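Local coordinates for protein glutathione transferase lambda1 (Populus trichocarpa, PDB 4PQH) that binds glutathione and probably catalyses its thiol-dependent transfer reactions, including conjugation to electrophilic compounds, in plant detoxification, at residues Arg29-Tyr34 and Val79-His84; Tyr38-Trp43 and Phe178-Gln183; Ser124-Phe129 and Ile173-Phe178. All coordinates share one frame; numbering follows the deposited sequence.

Contact 1: Arg29-Tyr34 and Val79-His84. With GSH (glutathione), chain C.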
loop_
_atom_site.group_PDB
_atom_site.type_symbol
_atom_site.label_atom_id
_atom_site.label_comp_id
_atom_site.label_asym_id
_atom_site.label_seq_id
_atom_site.Cartn_x
_atom_site.Cartn_y
_atom_site.Cartn_z
ATOM N N ARG A 29 -7.929 14.440 5.023
ATOM C CA ARG A 29 -6.727 14.011 5.729
ATOM C C ARG A 29 -6.540 12.508 5.640
ATOM O O ARG A 29 -7.483 11.744 5.841
ATOM C CB ARG A 29 -6.790 14.434 7.196
ATOM C CG ARG A 29 -6.811 15.933 7.390
ATOM C CD ARG A 29 -6.893 16.324 8.856
ATOM N NE ARG A 29 -6.866 17.776 8.984
ATOM C CZ ARG A 29 -7.931 18.555 8.834
ATOM N NH1 ARG A 29 -9.118 18.023 8.560
ATOM N NH2 ARG A 29 -7.812 19.868 8.954
ATOM N N LEU A 30 -5.313 12.094 5.337
ATOM C CA LEU A 30 -4.952 10.690 5.318
ATOM C C LEU A 30 -4.044 10.413 6.511
ATOM O O LEU A 30 -2.905 10.883 6.560
ATOM C CB LEU A 30 -4.235 10.350 4.016
ATOM C CG LEU A 30 -3.617 8.956 3.928
ATOM C CD1 LEU A 30 -4.672 7.871 4.090
ATOM C CD2 LEU A 30 -2.849 8.786 2.628
ATOM N N TYR A 31 -4.554 9.662 7.480
ATOM C CA TYR A 31 -3.783 9.368 8.685
ATOM C C TYR A 31 -2.919 8.144 8.454
ATOM O O TYR A 31 -3.415 7.082 8.073
ATOM C CB TYR A 31 -4.701 9.173 9.892
ATOM C CG TYR A 31 -5.474 10.423 10.236
ATOM C CD1 TYR A 31 -6.644 10.748 9.555
ATOM C CD2 TYR A 31 -5.027 11.299 11.219
ATOM C CE1 TYR A 31 -7.345 11.891 9.841
ATOM C CE2 TYR A 31 -5.737 12.459 11.522
ATOM C CZ TYR A 31 -6.899 12.743 10.827
ATOM O OH TYR A 31 -7.619 13.885 11.097
ATOM N N ILE A 32 -1.616 8.307 8.663
ATOM C CA ILE A 32 -0.659 7.260 8.367
ATOM C C ILE A 32 0.380 7.128 9.470
ATOM O O ILE A 32 0.461 7.947 10.385
ATOM C CB ILE A 32 0.118 7.539 7.046
ATOM C CG1 ILE A 32 1.043 8.750 7.210
ATOM C CG2 ILE A 32 -0.826 7.752 5.870
ATOM C CD1 ILE A 32 2.001 8.945 6.039
ATOM N N SER A 33 1.163 6.067 9.366
ATOM C CA SER A 33 2.464 5.990 10.001
ATOM C C SER A 33 3.433 5.911 8.837
ATOM O O SER A 33 3.156 5.212 7.862
ATOM C CB SER A 33 2.573 4.737 10.867
ATOM O OG SER A 33 3.926 4.431 11.151
ATOM N N TYR A 34 4.547 6.635 8.917
ATOM C CA TYR A 34 5.499 6.681 7.805
ATOM C C TYR A 34 6.078 5.314 7.424
ATOM O O TYR A 34 6.557 5.132 6.302
ATOM C CB TYR A 34 6.635 7.668 8.093
ATOM C CG TYR A 34 6.311 9.120 7.795
ATOM C CD1 TYR A 34 5.786 9.507 6.566
ATOM C CD2 TYR A 34 6.531 10.106 8.747
ATOM C CE1 TYR A 34 5.499 10.834 6.298
ATOM C CE2 TYR A 34 6.243 11.433 8.490
ATOM C CZ TYR A 34 5.727 11.792 7.263
ATOM O OH TYR A 34 5.445 13.113 7.011
ATOM N N VAL A 79 -3.862 2.632 11.634
ATOM C CA VAL A 79 -3.644 3.373 10.388
ATOM C C VAL A 79 -3.574 2.384 9.233
ATOM O O VAL A 79 -3.146 1.253 9.418
ATOM C CB VAL A 79 -2.350 4.230 10.428
ATOM C CG1 VAL A 79 -2.505 5.381 11.411
ATOM C CG2 VAL A 79 -1.129 3.372 10.763
ATOM N N PRO A 80 -3.989 2.802 8.023
ATOM C CA PRO A 80 -4.478 4.131 7.644
ATOM C C PRO A 80 -5.957 4.342 7.912
ATOM O O PRO A 80 -6.733 3.393 8.014
ATOM C CB PRO A 80 -4.254 4.156 6.132
ATOM C CG PRO A 80 -4.456 2.732 5.731
ATOM C CD PRO A 80 -3.858 1.914 6.853
ATOM N N SER A 81 -6.333 5.609 8.006
ATOM C CA SER A 81 -7.726 6.003 7.914
ATOM C C SER A 81 -7.795 7.280 7.080
ATOM O O SER A 81 -6.826 8.047 7.015
ATOM C CB SER A 81 -8.356 6.188 9.296
ATOM O OG SER A 81 -7.821 7.307 9.978
ATOM N N LEU A 82 -8.939 7.490 6.439
ATOM C CA LEU A 82 -9.131 8.625 5.553
ATOM C C LEU A 82 -10.328 9.423 6.025
ATOM O O LEU A 82 -11.432 8.885 6.140
ATOM C CB LEU A 82 -9.365 8.153 4.118
ATOM C CG LEU A 82 -9.574 9.264 3.084
ATOM C CD1 LEU A 82 -8.281 10.042 2.861
ATOM C CD2 LEU A 82 -10.106 8.691 1.782
ATOM N N GLU A 83 -10.086 10.700 6.309
ATOM C CA GLU A 83 -11.121 11.653 6.668
ATOM C C GLU A 83 -11.487 12.415 5.406
ATOM O O GLU A 83 -10.658 13.133 4.838
ATOM C CB GLU A 83 -10.576 12.614 7.720
ATOM C CG GLU A 83 -11.504 13.736 8.116
ATOM C CD GLU A 83 -10.797 14.786 8.952
ATOM O OE1 GLU A 83 -9.696 14.489 9.461
ATOM O OE2 GLU A 83 -11.330 15.906 9.094
ATOM N N HIS A 84 -12.727 12.245 4.958
ATOM C CA HIS A 84 -13.177 12.853 3.716
ATOM C C HIS A 84 -14.692 12.979 3.762
ATOM O O HIS A 84 -15.384 12.021 4.097
ATOM C CB HIS A 84 -12.750 11.992 2.520
ATOM C CG HIS A 84 -13.146 12.558 1.191
ATOM N ND1 HIS A 84 -12.695 13.781 0.740
ATOM C CD2 HIS A 84 -13.947 12.070 0.217
ATOM C CE1 HIS A 84 -13.205 14.022 -0.454
ATOM N NE2 HIS A 84 -13.970 13.001 -0.796
HETATM N N1 GSH C . -6.458 -4.376 7.839
HETATM C CA1 GSH C . -5.881 -3.071 8.102
HETATM C C1 GSH C . -5.691 -2.401 6.773
HETATM O O11 GSH C . -5.602 -3.109 5.747
HETATM O O12 GSH C . -5.646 -1.159 6.694
HETATM C CB1 GSH C . -4.545 -3.212 8.837
HETATM C CG1 GSH C . -4.014 -1.887 9.381
HETATM C CD1 GSH C . -2.870 -2.147 10.336
HETATM O OE1 GSH C . -2.649 -3.460 10.799
HETATM N N2 GSH C . -2.104 -1.122 10.716
HETATM C CA2 GSH C . -1.172 -1.323 11.820
HETATM C C2 GSH C . -1.560 -0.518 13.020
HETATM O O2 GSH C . -2.249 0.694 12.863
HETATM C CB2 GSH C . 0.247 -0.925 11.445
HETATM S SG2 GSH C . 1.084 -2.089 10.337
HETATM N N3 GSH C . -1.221 -0.982 14.220
HETATM C CA3 GSH C . -1.512 -0.185 15.396
HETATM C C3 GSH C . -2.337 -0.951 16.400
HETATM O O31 GSH C . -2.577 -0.459 17.524
HETATM O O32 GSH C . -2.800 -2.079 16.118
#
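The ring of Y31 is met at its edge by E83: CB of E83 lies in the ring plane, and the carboxylate beyond it is turned only 13° from that plane. Carboxylate and phenol are thus almost coplanar, and OH of Y31 donates to OE1 of E83 over 2.7 Å, meeting that oxygen nearly along its C-O axis. S81 O also lies in the ring plane at the edge. The guanidinium of R29 presents its own edge to the other carboxylate oxygen; NH1 of R29 stands 3.1 Å from OE2 of E83, a salt bridge whose hydrogen bond is weak, the N-H pointing well off the line to the oxygen (120°). R29 has a second carboxylate in D25, and OE2 of E83 also accepts from the backbone N of F24.

Beneath these side chains runs an antiparallel pairing of the central strands in the thioredoxin-like domain. R29 and E83 form one hydrogen-bonded pair, E83 N to R29 O being 2.8 Å, and Y31 with S81 forms the next, Y31 N to S81 O also 2.8 Å. L30 and L82 lie on the other face, CB of L30 being 4.2 Å from CD1 of L82.

Strand 81-84 is preceded by the cis peptide between V79 and P80, the cis-proline feature of this fold. It leaves V79 with both backbone groups turned to glutathione: V79 N gives a 2.8 Å bond to ligand O2, while V79 O receives ligand N2 at 2.9 Å. The chemistry implies main-chain recognition of the cysteinyl part of glutathione, with the adjoining strand pairing probably helping to position V79.

Contact 2: Tyr38-Trp43 and Phe178-Gln183. With GSH (glutathione), chain C.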
loop_
_atom_site.group_PDB
_atom_site.type_symbol
_atom_site.label_atom_id
_atom_site.label_comp_id
_atom_site.label_asym_id
_atom_site.label_seq_id
_atom_site.Cartn_x
_atom_site.Cartn_y
_atom_site.Cartn_z
ATOM N N TYR A 38 0.490 -0.910 5.171
ATOM C CA TYR A 38 -0.919 -0.741 4.836
ATOM C C TYR A 38 -1.213 0.713 4.501
ATOM O O TYR A 38 -1.915 1.017 3.525
ATOM C CB TYR A 38 -1.794 -1.209 6.001
ATOM C CG TYR A 38 -1.624 -2.673 6.296
ATOM C CD1 TYR A 38 -2.249 -3.635 5.516
ATOM C CD2 TYR A 38 -0.826 -3.098 7.350
ATOM C CE1 TYR A 38 -2.085 -4.979 5.782
ATOM C CE2 TYR A 38 -0.660 -4.429 7.618
ATOM C CZ TYR A 38 -1.288 -5.366 6.841
ATOM O OH TYR A 38 -1.112 -6.696 7.125
ATOM N N ALA A 39 -0.654 1.618 5.298
ATOM C CA ALA A 39 -0.815 3.047 5.056
ATOM C C ALA A 39 -0.097 3.468 3.774
ATOM O O ALA A 39 -0.581 4.328 3.028
ATOM C CB ALA A 39 -0.312 3.851 6.255
ATOM N N GLN A 40 1.053 2.853 3.510
ATOM C CA GLN A 40 1.801 3.162 2.300
ATOM C C GLN A 40 0.979 2.878 1.050
ATOM O O GLN A 40 1.075 3.622 0.079
ATOM C CB GLN A 40 3.112 2.382 2.261
ATOM C CG GLN A 40 4.103 2.914 1.234
ATOM C CD GLN A 40 5.320 2.022 1.085
ATOM O OE1 GLN A 40 5.454 1.015 1.793
ATOM N NE2 GLN A 40 6.220 2.388 0.178
ATOM N N ARG A 41 0.168 1.821 1.060
ATOM C CA ARG A 41 -0.738 1.549 -0.065
ATOM C C ARG A 41 -1.547 2.776 -0.431
ATOM O O ARG A 41 -1.690 3.120 -1.609
ATOM C CB ARG A 41 -1.732 0.450 0.306
ATOM C CG ARG A 41 -1.162 -0.955 0.375
ATOM C CD ARG A 41 -2.266 -1.931 0.773
ATOM N NE ARG A 41 -1.894 -3.334 0.582
ATOM C CZ ARG A 41 -2.447 -4.356 1.227
ATOM N NH1 ARG A 41 -3.390 -4.147 2.139
ATOM N NH2 ARG A 41 -2.053 -5.591 0.955
ATOM N N VAL A 42 -2.075 3.440 0.583
ATOM C CA VAL A 42 -2.991 4.549 0.366
ATOM C C VAL A 42 -2.224 5.813 -0.011
ATOM O O VAL A 42 -2.652 6.595 -0.864
ATOM C CB VAL A 42 -3.882 4.786 1.616
ATOM C CG1 VAL A 42 -5.015 5.727 1.274
ATOM C CG2 VAL A 42 -4.461 3.457 2.108
ATOM N N TRP A 43 -1.068 5.991 0.610
ATOM C CA TRP A 43 -0.173 7.090 0.289
ATOM C C TRP A 43 0.271 7.007 -1.186
ATOM O O TRP A 43 0.280 8.018 -1.908
ATOM C CB TRP A 43 1.016 7.027 1.240
ATOM C CG TRP A 43 2.040 8.105 1.119
ATOM C CD1 TRP A 43 2.021 9.198 0.297
ATOM C CD2 TRP A 43 3.257 8.184 1.865
ATOM N NE1 TRP A 43 3.161 9.953 0.495
ATOM C CE2 TRP A 43 3.933 9.346 1.451
ATOM C CE3 TRP A 43 3.835 7.381 2.855
ATOM C CZ2 TRP A 43 5.168 9.722 1.984
ATOM C CZ3 TRP A 43 5.063 7.754 3.383
ATOM C CH2 TRP A 43 5.714 8.914 2.946
ATOM N N PHE A 178 4.478 -4.436 0.503
ATOM C CA PHE A 178 4.822 -5.724 1.067
ATOM C C PHE A 178 6.004 -6.378 0.373
ATOM O O PHE A 178 6.910 -6.884 1.040
ATOM C CB PHE A 178 3.573 -6.588 1.148
ATOM C CG PHE A 178 2.579 -6.037 2.121
ATOM C CD1 PHE A 178 2.706 -6.312 3.476
ATOM C CD2 PHE A 178 1.587 -5.167 1.705
ATOM C CE1 PHE A 178 1.838 -5.767 4.382
ATOM C CE2 PHE A 178 0.713 -4.616 2.618
ATOM C CZ PHE A 178 0.835 -4.930 3.966
ATOM N N ILE A 179 6.056 -6.308 -0.954
ATOM C CA ILE A 179 7.228 -6.801 -1.666
ATOM C C ILE A 179 8.467 -5.960 -1.304
ATOM O O ILE A 179 9.566 -6.494 -1.137
ATOM C CB ILE A 179 6.963 -6.876 -3.183
ATOM C CG1 ILE A 179 5.882 -7.934 -3.441
ATOM C CG2 ILE A 179 8.250 -7.191 -3.934
ATOM C CD1 ILE A 179 5.471 -8.075 -4.899
ATOM N N GLU A 180 8.264 -4.658 -1.114
ATOM C CA GLU A 180 9.327 -3.745 -0.699
ATOM C C GLU A 180 9.984 -4.196 0.603
ATOM O O GLU A 180 11.186 -4.054 0.778
ATOM C CB GLU A 180 8.753 -2.335 -0.526
ATOM C CG GLU A 180 9.693 -1.313 0.069
ATOM C CD GLU A 180 9.029 0.040 0.266
ATOM O OE1 GLU A 180 8.277 0.470 -0.633
ATOM O OE2 GLU A 180 9.261 0.682 1.310
ATOM N N ARG A 181 9.186 -4.739 1.516
ATOM C CA ARG A 181 9.703 -5.177 2.806
ATOM C C ARG A 181 10.189 -6.622 2.762
ATOM O O ARG A 181 11.239 -6.942 3.324
ATOM C CB ARG A 181 8.639 -4.991 3.887
ATOM C CG ARG A 181 8.439 -3.535 4.268
ATOM C CD ARG A 181 7.038 -3.280 4.798
ATOM N NE ARG A 181 6.886 -1.906 5.268
ATOM C CZ ARG A 181 6.714 -0.856 4.474
ATOM N NH1 ARG A 181 6.671 -1.017 3.158
ATOM N NH2 ARG A 181 6.584 0.357 4.997
ATOM N N PHE A 182 9.446 -7.492 2.082
ATOM C CA PHE A 182 9.782 -8.912 2.079
ATOM C C PHE A 182 11.052 -9.200 1.295
ATOM O O PHE A 182 11.826 -10.091 1.661
ATOM C CB PHE A 182 8.644 -9.777 1.528
ATOM C CG PHE A 182 7.357 -9.692 2.314
ATOM C CD1 PHE A 182 7.345 -9.270 3.639
ATOM C CD2 PHE A 182 6.155 -10.046 1.721
ATOM C CE1 PHE A 182 6.147 -9.207 4.358
ATOM C CE2 PHE A 182 4.969 -9.985 2.422
ATOM C CZ PHE A 182 4.959 -9.563 3.746
ATOM N N GLN A 183 11.270 -8.463 0.209
ATOM C CA GLN A 183 12.440 -8.728 -0.628
ATOM C C GLN A 183 13.781 -8.625 0.128
ATOM O O GLN A 183 14.537 -9.597 0.159
ATOM C CB GLN A 183 12.444 -7.876 -1.900
ATOM C CG GLN A 183 13.680 -8.127 -2.762
ATOM C CD GLN A 183 13.652 -7.403 -4.088
ATOM O OE1 GLN A 183 12.961 -6.403 -4.256
ATOM N NE2 GLN A 183 14.401 -7.919 -5.044
HETATM N N1 GSH C . -6.458 -4.376 7.839
HETATM C CA1 GSH C . -5.881 -3.071 8.102
HETATM C C1 GSH C . -5.691 -2.401 6.773
HETATM O O11 GSH C . -5.602 -3.109 5.747
HETATM O O12 GSH C . -5.646 -1.159 6.694
HETATM C CB1 GSH C . -4.545 -3.212 8.837
HETATM C CG1 GSH C . -4.014 -1.887 9.381
HETATM C CD1 GSH C . -2.870 -2.147 10.336
HETATM O OE1 GSH C . -2.649 -3.460 10.799
HETATM N N2 GSH C . -2.104 -1.122 10.716
HETATM C CA2 GSH C . -1.172 -1.323 11.820
HETATM C C2 GSH C . -1.560 -0.518 13.020
HETATM O O2 GSH C . -2.249 0.694 12.863
HETATM C CB2 GSH C . 0.247 -0.925 11.445
HETATM S SG2 GSH C . 1.084 -2.089 10.337
HETATM N N3 GSH C . -1.221 -0.982 14.220
HETATM C CA3 GSH C . -1.512 -0.185 15.396
HETATM C C3 GSH C . -2.337 -0.951 16.400
HETATM O O31 GSH C . -2.577 -0.459 17.524
HETATM O O32 GSH C . -2.800 -2.079 16.118
#
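Q40 swings its CG opposite the backbone N (chi1 -165°) and stays extended, carrying its amide to E180 and R181 on the facing helix. NE2 of Q40 donates to OE1 of E180 at 2.9 Å, on the syn side but tilted out of the carboxylate plane, and OE1 of Q40 receives NH1 of R181 at 2.7 Å in its carbonyl plane, though tilted from the R181 guanidinium plane. Y214 and T217 add hydrogen bonds to E180 OE1 and Q40 NE2.

F178, with CG beside its backbone N (chi1 -66°), drives its ring edge onto the face of Y38 in a T-shaped (edge-to-face) pair with centroids 5.0 Å apart. CZ of F178 lies 3.4 Å from CE1 of Y38. CB1 of glutathione covers the opposite face of the Y38 ring over its centre, so this tyrosine is sandwiched between the ligand and F178 of helix 170-190. CE2 of F178 also sits over one face of the R41 guanidinium, 3.4 Å from NH2 of R41, while R41 is hydrogen-bonded through NE to A174 O and through NH1 to OG of S92, which itself binds glutathione.

The contact joins the thioredoxin-like and helical domains at the glutathione site characteristic of GSTs. Its chemistry implies an amide orientation fixed by acceptor and donor at once; the charge of R41 may also favour the glutamyl carboxylate of glutathione, whose O11 is 4.4 Å from NH1 of R41.

Contact 3: Ser124-Phe129 and Ile173-Phe178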
loop_
_atom_site.group_PDB
_atom_site.type_symbol
_atom_site.label_atom_id
_atom_site.label_comp_id
_atom_site.label_asym_id
_atom_site.label_seq_id
_atom_site.Cartn_x
_atom_site.Cartn_y
_atom_site.Cartn_z
ATOM N N SER A 124 -7.770 -10.810 -3.033
ATOM C CA SER A 124 -8.128 -11.862 -2.079
ATOM C C SER A 124 -6.890 -12.608 -1.618
ATOM O O SER A 124 -6.854 -13.138 -0.512
ATOM C CB SER A 124 -9.103 -12.845 -2.722
ATOM O OG SER A 124 -10.393 -12.274 -2.876
ATOM N N TYR A 125 -5.878 -12.656 -2.474
ATOM C CA TYR A 125 -4.648 -13.378 -2.160
ATOM C C TYR A 125 -3.702 -12.624 -1.221
ATOM O O TYR A 125 -2.765 -13.216 -0.677
ATOM C CB TYR A 125 -3.918 -13.758 -3.460
ATOM C CG TYR A 125 -2.722 -14.654 -3.251
ATOM C CD1 TYR A 125 -2.882 -15.996 -2.926
ATOM C CD2 TYR A 125 -1.433 -14.157 -3.363
ATOM C CE1 TYR A 125 -1.790 -16.817 -2.731
ATOM C CE2 TYR A 125 -0.332 -14.973 -3.166
ATOM C CZ TYR A 125 -0.518 -16.303 -2.851
ATOM O OH TYR A 125 0.574 -17.123 -2.649
ATOM N N THR A 126 -3.939 -11.331 -1.006
ATOM C CA THR A 126 -2.997 -10.521 -0.219
ATOM C C THR A 126 -2.750 -11.051 1.192
ATOM O O THR A 126 -1.617 -11.030 1.659
ATOM C CB THR A 126 -3.397 -9.023 -0.132
ATOM O OG1 THR A 126 -4.704 -8.900 0.437
ATOM C CG2 THR A 126 -3.346 -8.357 -1.513
ATOM N N GLY A 127 -3.802 -11.511 1.865
ATOM C CA GLY A 127 -3.653 -12.084 3.195
ATOM C C GLY A 127 -2.746 -13.300 3.200
ATOM O O GLY A 127 -1.852 -13.417 4.047
ATOM N N SER A 128 -2.983 -14.214 2.263
ATOM C CA SER A 128 -2.177 -15.426 2.137
ATOM C C SER A 128 -0.738 -15.079 1.820
ATOM O O SER A 128 0.186 -15.720 2.311
ATOM C CB SER A 128 -2.731 -16.334 1.036
ATOM O OG SER A 128 -4.094 -16.651 1.265
ATOM N N PHE A 129 -0.550 -14.066 0.981
ATOM C CA PHE A 129 0.784 -13.636 0.604
ATOM C C PHE A 129 1.583 -13.175 1.828
ATOM O O PHE A 129 2.728 -13.585 2.033
ATOM C CB PHE A 129 0.692 -12.515 -0.432
ATOM C CG PHE A 129 2.024 -12.043 -0.928
ATOM C CD1 PHE A 129 2.815 -12.861 -1.726
ATOM C CD2 PHE A 129 2.492 -10.783 -0.586
ATOM C CE1 PHE A 129 4.049 -12.417 -2.195
ATOM C CE2 PHE A 129 3.722 -10.333 -1.051
ATOM C CZ PHE A 129 4.501 -11.155 -1.852
ATOM N N ILE A 173 -0.181 -1.444 -6.619
ATOM C CA ILE A 173 -0.082 -0.604 -5.435
ATOM C C ILE A 173 -0.319 -1.396 -4.129
ATOM O O ILE A 173 0.369 -1.190 -3.126
ATOM C CB ILE A 173 -1.051 0.571 -5.544
ATOM C CG1 ILE A 173 -0.618 1.472 -6.707
ATOM C CG2 ILE A 173 -1.097 1.355 -4.250
ATOM C CD1 ILE A 173 -1.610 2.577 -7.033
ATOM N N ALA A 174 -1.275 -2.314 -4.155
ATOM C CA ALA A 174 -1.575 -3.121 -2.978
ATOM C C ALA A 174 -0.366 -3.961 -2.557
ATOM O O ALA A 174 -0.077 -4.106 -1.366
ATOM C CB ALA A 174 -2.770 -4.007 -3.251
ATOM N N TYR A 175 0.342 -4.518 -3.529
ATOM C CA TYR A 175 1.476 -5.395 -3.247
ATOM C C TYR A 175 2.804 -4.684 -3.013
ATOM O O TYR A 175 3.661 -5.212 -2.309
ATOM C CB TYR A 175 1.630 -6.448 -4.349
ATOM C CG TYR A 175 0.658 -7.591 -4.214
ATOM C CD1 TYR A 175 0.988 -8.696 -3.453
ATOM C CD2 TYR A 175 -0.605 -7.555 -4.812
ATOM C CE1 TYR A 175 0.115 -9.737 -3.300
ATOM C CE2 TYR A 175 -1.491 -8.599 -4.664
ATOM C CZ TYR A 175 -1.124 -9.693 -3.904
ATOM O OH TYR A 175 -1.982 -10.754 -3.730
ATOM N N ALA A 176 2.989 -3.505 -3.610
ATOM C CA ALA A 176 4.278 -2.817 -3.541
ATOM C C ALA A 176 4.879 -2.652 -2.131
ATOM O O ALA A 176 6.048 -2.955 -1.941
ATOM C CB ALA A 176 4.258 -1.481 -4.308
ATOM N N PRO A 177 4.089 -2.202 -1.133
ATOM C CA PRO A 177 4.708 -2.041 0.197
ATOM C C PRO A 177 5.159 -3.351 0.832
ATOM O O PRO A 177 6.123 -3.376 1.597
ATOM C CB PRO A 177 3.570 -1.441 1.030
ATOM C CG PRO A 177 2.723 -0.709 0.006
ATOM C CD PRO A 177 2.711 -1.683 -1.140
ATOM N N PHE A 178 4.478 -4.436 0.503
ATOM C CA PHE A 178 4.822 -5.724 1.067
ATOM C C PHE A 178 6.004 -6.378 0.373
ATOM O O PHE A 178 6.910 -6.884 1.040
ATOM C CB PHE A 178 3.573 -6.588 1.148
ATOM C CG PHE A 178 2.579 -6.037 2.121
ATOM C CD1 PHE A 178 2.706 -6.312 3.476
ATOM C CD2 PHE A 178 1.587 -5.167 1.705
ATOM C CE1 PHE A 178 1.838 -5.767 4.382
ATOM C CE2 PHE A 178 0.713 -4.616 2.618
ATOM C CZ PHE A 178 0.835 -4.930 3.966
#
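F129 and Y175 meet within the all-helical C-terminal domain of the GST fold, where helices 113-137 and 170-190 run side by side and parallel, their local axes 10° apart and 10.9 Å distant. The two rings form a T-shaped pair: Y175 points its edge at the face of F129, the planes stand at 71°, and CE1 of Y175 is 3.8 Å from CD2 of F129. F129 takes this place because its CG lies opposite the backbone N (chi1 -178°), directing the ring toward helix 170-190. Its own edge faces F178, whose CB packs against CE2 of F129 at 4.3 Å.

T126 runs obliquely across the far end of the Y175 ring, its methyl CG2 3.5 Å from CZ of Y175. Y125 and Y175 cross at about a right angle, and OH of Y175 lies in the plane of the Y125 ring at its edge. Outside the pair, F129 has a second edge-to-face partner in F148, and Y125 stacks on Y150, so the packing continues toward helix 144-154. The helix bearing Y175 is kinked at P177, whose ring nitrogen has no hydrogen to give to the preceding turn.

The hydroxyl of Y175 ends among T126 and Y125 and is hydrogen-bonded to the main-chain O of L122; OH of Y175 rests 3.5 Å from CD2 of Y125.

How the contacts relate
From the N terminus, strand 28-32 opens contact 1 and helix 37-48, next in the chain, opens contact 2. Contact 1 closes first, when strand 81-84 pairs with strand 28-32, while the loop of contact 2 is still open, so the two cross. Contact 3 then opens on helix 113-137 and closes on helix 170-190, wholly within the span of contact 2, which closes on the same helix, from F178 onward; F178 serves both. Contacts 1 and 3 are in series and do not touch. Contact 1 knits the sheet, contact 3 joins two helices of the C-terminal domain, and contact 2 links the domains, with glutathione touching contacts 1 and 2.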